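Universal stress protein (Pseudomonas aeruginosa UCBPP-PA14, PDB 7MQ5) is of unknown function but belongs to the universal stress protein family, whose members are generally linked to survival under stress. Local coordinates at residues R117-C121 with I280-E284; I7-V13 with G89-K95. One frame throughout, in Å; residues are numbered along the deposited sequence. Where two conformers were deposited one is given.

Contact 1 of 2, residues R117-C121 with I280-E284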
# COMPACT_ATOMS: atom_id res chain seq x y z
N ARG A 117 4.39 -6.60 -8.16
CA ARG A 117 3.76 -7.05 -9.42
C ARG A 117 2.85 -8.25 -9.16
O ARG A 117 1.67 -8.21 -9.55
CB ARG A 117 4.89 -7.40 -10.40
CG ARG A 117 4.42 -7.88 -11.76
CD ARG A 117 5.59 -7.88 -12.73
NE ARG A 117 6.19 -6.56 -12.85
CZ ARG A 117 7.40 -6.19 -12.42
NH1 ARG A 117 8.22 -7.07 -11.85
NH2 ARG A 117 7.80 -4.95 -12.58
N PHE A 118 3.36 -9.24 -8.42
CA PHE A 118 2.65 -10.55 -8.32
C PHE A 118 1.81 -10.72 -7.06
O PHE A 118 1.04 -11.69 -7.04
CB PHE A 118 3.66 -11.68 -8.50
CG PHE A 118 4.21 -11.73 -9.90
CD1 PHE A 118 3.39 -12.11 -10.96
CD2 PHE A 118 5.51 -11.36 -10.17
CE1 PHE A 118 3.87 -12.13 -12.26
CE2 PHE A 118 6.00 -11.40 -11.47
CZ PHE A 118 5.18 -11.77 -12.51
N ALA A 119 1.93 -9.86 -6.06
CA ALA A 119 1.16 -10.10 -4.83
C ALA A 119 -0.34 -10.03 -5.11
O ALA A 119 -0.82 -9.01 -5.61
CB ALA A 119 1.55 -9.12 -3.77
N PRO A 120 -1.12 -11.06 -4.73
CA PRO A 120 -2.56 -11.04 -4.98
C PRO A 120 -3.36 -10.43 -3.82
O PRO A 120 -4.43 -10.90 -3.47
CB PRO A 120 -2.87 -12.53 -5.18
CG PRO A 120 -1.93 -13.21 -4.22
CD PRO A 120 -0.66 -12.38 -4.25
N CYS A 121 -2.81 -9.37 -3.24
CA CYS A 121 -3.43 -8.68 -2.11
C CYS A 121 -2.76 -7.32 -1.96
O CYS A 121 -1.72 -7.08 -2.58
CB CYS A 121 -3.25 -9.47 -0.81
SG CYS A 121 -1.53 -9.73 -0.31
N ILE A 280 -6.45 -8.69 -9.20
CA ILE A 280 -6.25 -9.54 -7.99
C ILE A 280 -6.72 -10.97 -8.29
O ILE A 280 -6.00 -11.92 -7.93
CB ILE A 280 -7.01 -8.95 -6.78
CG1 ILE A 280 -6.38 -7.63 -6.32
CG2 ILE A 280 -7.10 -9.96 -5.65
CD1 ILE A 280 -5.01 -7.77 -5.72
N ALA A 281 -7.90 -11.13 -8.90
CA ALA A 281 -8.43 -12.49 -9.18
C ALA A 281 -7.44 -13.26 -10.07
O ALA A 281 -7.21 -14.45 -9.79
CB ALA A 281 -9.79 -12.38 -9.82
N HIS A 282 -6.90 -12.62 -11.10
CA HIS A 282 -5.95 -13.30 -12.02
C HIS A 282 -4.64 -13.62 -11.27
O HIS A 282 -4.11 -14.72 -11.43
CB HIS A 282 -5.73 -12.48 -13.30
CG HIS A 282 -6.85 -12.54 -14.30
ND1 HIS A 282 -7.76 -11.50 -14.47
CD2 HIS A 282 -7.20 -13.49 -15.19
CE1 HIS A 282 -8.61 -11.82 -15.42
NE2 HIS A 282 -8.30 -13.03 -15.88
N LEU A 283 -4.18 -12.71 -10.41
CA LEU A 283 -2.92 -12.96 -9.65
C LEU A 283 -3.14 -14.07 -8.61
O LEU A 283 -2.18 -14.80 -8.35
CB LEU A 283 -2.46 -11.66 -8.99
CG LEU A 283 -1.91 -10.61 -9.96
CD1 LEU A 283 -1.56 -9.33 -9.21
CD2 LEU A 283 -0.67 -11.12 -10.69
N GLU A 284 -4.34 -14.16 -8.04
CA GLU A 284 -4.64 -15.26 -7.07
C GLU A 284 -4.52 -16.60 -7.81
O GLU A 284 -3.94 -17.54 -7.23
CB GLU A 284 -6.03 -15.03 -6.46
CG GLU A 284 -6.52 -16.18 -5.61
CD GLU A 284 -5.72 -16.50 -4.36
OE1 GLU A 284 -5.09 -15.59 -3.80
OE2 GLU A 284 -5.72 -17.68 -3.95
O HOH W 1 0.60 -13.99 -8.43
O HOH W 2 -6.11 -13.03 -3.26

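Contact 2 of 2, residues I7-V13 with G89-K95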
# COMPACT_ATOMS: atom_id res chain seq x y z
N ILE A 7 -9.52 -6.90 7.17
CA ILE A 7 -8.30 -7.74 6.95
C ILE A 7 -8.07 -8.53 8.24
O ILE A 7 -7.74 -7.91 9.27
CB ILE A 7 -7.10 -6.89 6.53
CG1 ILE A 7 -7.37 -6.23 5.17
CG2 ILE A 7 -5.85 -7.74 6.52
CD1 ILE A 7 -6.38 -5.18 4.76
N ARG A 8 -8.25 -9.84 8.17
CA ARG A 8 -8.18 -10.64 9.42
C ARG A 8 -6.79 -11.23 9.67
O ARG A 8 -6.59 -11.71 10.78
CB ARG A 8 -9.31 -11.67 9.44
CG ARG A 8 -10.69 -11.05 9.28
CD ARG A 8 -10.90 -9.77 10.09
NE ARG A 8 -10.67 -9.99 11.51
CZ ARG A 8 -10.31 -9.05 12.38
NH1 ARG A 8 -10.11 -7.80 11.99
NH2 ARG A 8 -10.12 -9.37 13.65
N SER A 9 -5.89 -11.22 8.69
CA SER A 9 -4.50 -11.63 8.98
C SER A 9 -3.56 -10.81 8.11
O SER A 9 -3.88 -10.49 6.94
CB SER A 9 -4.27 -13.12 8.89
OG SER A 9 -4.31 -13.58 7.55
N ILE A 10 -2.44 -10.45 8.72
CA ILE A 10 -1.40 -9.62 8.08
C ILE A 10 -0.09 -10.40 8.06
O ILE A 10 0.33 -10.92 9.11
CB ILE A 10 -1.22 -8.31 8.86
CG1 ILE A 10 -2.53 -7.52 8.91
CG2 ILE A 10 -0.07 -7.50 8.30
CD1 ILE A 10 -2.48 -6.31 9.81
N LEU A 11 0.50 -10.50 6.87
CA LEU A 11 1.85 -11.09 6.75
C LEU A 11 2.87 -9.97 7.01
O LEU A 11 2.85 -8.94 6.30
CB LEU A 11 2.03 -11.68 5.35
CG LEU A 11 3.39 -12.34 5.11
CD1 LEU A 11 3.58 -13.52 6.05
CD2 LEU A 11 3.51 -12.77 3.66
N VAL A 12 3.72 -10.17 8.02
CA VAL A 12 4.75 -9.18 8.40
C VAL A 12 6.11 -9.75 8.02
O VAL A 12 6.51 -10.79 8.58
CB VAL A 12 4.69 -8.85 9.90
CG1 VAL A 12 5.64 -7.72 10.24
CG2 VAL A 12 3.28 -8.54 10.37
N VAL A 13 6.79 -9.12 7.07
CA VAL A 13 8.14 -9.58 6.67
C VAL A 13 9.14 -9.02 7.69
O VAL A 13 9.26 -7.79 7.81
CB VAL A 13 8.46 -9.14 5.24
CG1 VAL A 13 9.86 -9.59 4.86
CG2 VAL A 13 7.43 -9.69 4.28
N GLY A 89 -3.28 -17.34 4.08
CA GLY A 89 -4.50 -16.60 3.71
C GLY A 89 -4.48 -15.14 4.13
O GLY A 89 -5.54 -14.58 4.37
N CYS A 90 -3.31 -14.52 4.15
CA CYS A 90 -3.23 -13.11 4.62
C CYS A 90 -3.83 -12.14 3.60
O CYS A 90 -3.72 -12.38 2.39
CB CYS A 90 -1.79 -12.74 4.94
SG CYS A 90 -1.04 -13.82 6.20
N GLY A 91 -4.45 -11.08 4.11
CA GLY A 91 -5.09 -10.03 3.29
C GLY A 91 -4.25 -8.78 3.12
O GLY A 91 -4.69 -7.85 2.46
N LEU A 92 -3.06 -8.76 3.71
CA LEU A 92 -2.13 -7.61 3.59
C LEU A 92 -0.73 -8.17 3.81
O LEU A 92 -0.55 -9.03 4.67
CB LEU A 92 -2.45 -6.57 4.67
CG LEU A 92 -1.50 -5.37 4.79
CD1 LEU A 92 -1.52 -4.50 3.54
CD2 LEU A 92 -1.86 -4.54 6.01
N ILE A 93 0.22 -7.68 3.03
CA ILE A 93 1.67 -7.93 3.24
C ILE A 93 2.29 -6.60 3.65
O ILE A 93 2.06 -5.61 2.94
CB ILE A 93 2.32 -8.48 1.97
CG1 ILE A 93 1.71 -9.82 1.56
CG2 ILE A 93 3.83 -8.57 2.14
CD1 ILE A 93 2.09 -10.28 0.17
N ILE A 94 3.06 -6.59 4.73
CA ILE A 94 3.82 -5.39 5.15
C ILE A 94 5.31 -5.73 5.03
O ILE A 94 5.78 -6.72 5.63
CB ILE A 94 3.48 -4.93 6.57
CG1 ILE A 94 1.97 -4.73 6.74
CG2 ILE A 94 4.27 -3.67 6.91
CD1 ILE A 94 1.58 -4.26 8.13
N LYS A 95 6.03 -4.91 4.26
CA LYS A 95 7.48 -5.10 4.10
C LYS A 95 8.17 -3.73 4.12
O LYS A 95 7.67 -2.79 3.48
CB LYS A 95 7.79 -5.82 2.79
CG LYS A 95 9.27 -6.09 2.64
CD LYS A 95 9.68 -6.90 1.44
CE LYS A 95 11.19 -7.03 1.35
NZ LYS A 95 11.85 -5.71 1.12
O HOH W 3 -5.99 -15.85 7.33

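Contact 1 of 2, residues R117-C121 with I280-E284
With Leu283 CG beside its backbone N (chi1 -71°) and CD2 turned toward the Phe118 ring, CD1 anti to CA (chi2 176°) carries that methyl to 3.4 Å from Arg117 O, under the last turn of helix 110-118. CD1 also meets Ala119 O, while CD2 approaches the Phe118 ring obliquely, 4.2 Å from CD1 of that ring. Ile280, folded at both torsions, sets its CD1 against the Pro120-Cys121 peptide, 3.7 Å from Cys121 N, and its CG2 beside Pro120 O. Pro120 fills the step between them, its CB 3.9 Å from Leu283 CB and packed on the backbone N of Glu284. Water takes over the polar links: one molecule donates to both Phe118 O and Leu283 O, another to Pro120 O (2.7 Å) and Glu284 OE1 (2.8 Å). Gln86 also bonds that OE1, and Lys275 takes up Ala119 O; Arg117 O, covered by the Leu283 CD1 methyl, is buried with no hydrogen-bonding partner in the model. This aliphatic packing, water-bridged at its margin, sets the C-terminal helix 277-287 on the N-terminal half of the chain, consistent with a tandem pair of universal stress protein (HUP-type) alpha/beta units.

Contact 2 of 2, residues I7-V13 with G89-K95
Ile7 lays its CG2 methyl over the bare backbone of Gly91, 3.9 Å from Gly91 C, a hollow that exists because the glycine has no side chain. The same CG2 meets Leu92 CB. Further on, the CG2 branch of Ile10 drops between Leu92 CD2 and the end of Ile94, 3.6 Å from Ile94 CD1, and Ala23 and Ala27 of helix 22-34 pack on Ile94. On the other face of the sheet, Leu11, in one of its two conformers, holds CG anti to its backbone N (chi1 -179°) and runs side by side with Ile93, CD2 to CG1 4.0 Å, while its CB rests on Cys90 SG (3.8 Å). Ile81 of helix 77-88 covers Leu11, Val13 and Ile93. At the far end the Val13 side chain lies obliquely against the Lys95 stem, CB 4.1 Å from Lys95 CG; Lys95 NZ forms a salt bridge with Asp112. Between the two faces, the parallel strands are joined by Leu11 N to Leu92 O, Ile94 N to Leu11 O (2.8 Å) and Val13 N to Ile94 O, the last nearly straight at 173°. Gly91 N reaches Ser9 O ahead of them, and Leu92 N, next along, is buried without a partner. The chemistry is thus polar along the backbone and aliphatic on both faces, consistent with a central strand pair buried between helix layers.

In the fold
From the N terminus, strand 9-13 is followed by two further strands and three helices before strand 92-96 returns beside it, so contact 2 closes the first long loop, of 75 residues. Contact 1 then opens at the end of helix 110-118 and in the turn after it, and 158 residues, including all five strands of the C-terminal half, separate that turn from helix 277-287. The loops lie in series, neither nested nor crossed. Contact 2 joins neighbouring strands of the N-terminal half; contact 1 brings the C-terminal helix back onto that half. Their centres are about 14 Å apart, and they meet directly where Cys121 SG packs on Ile93 CD1 at 3.7 Å.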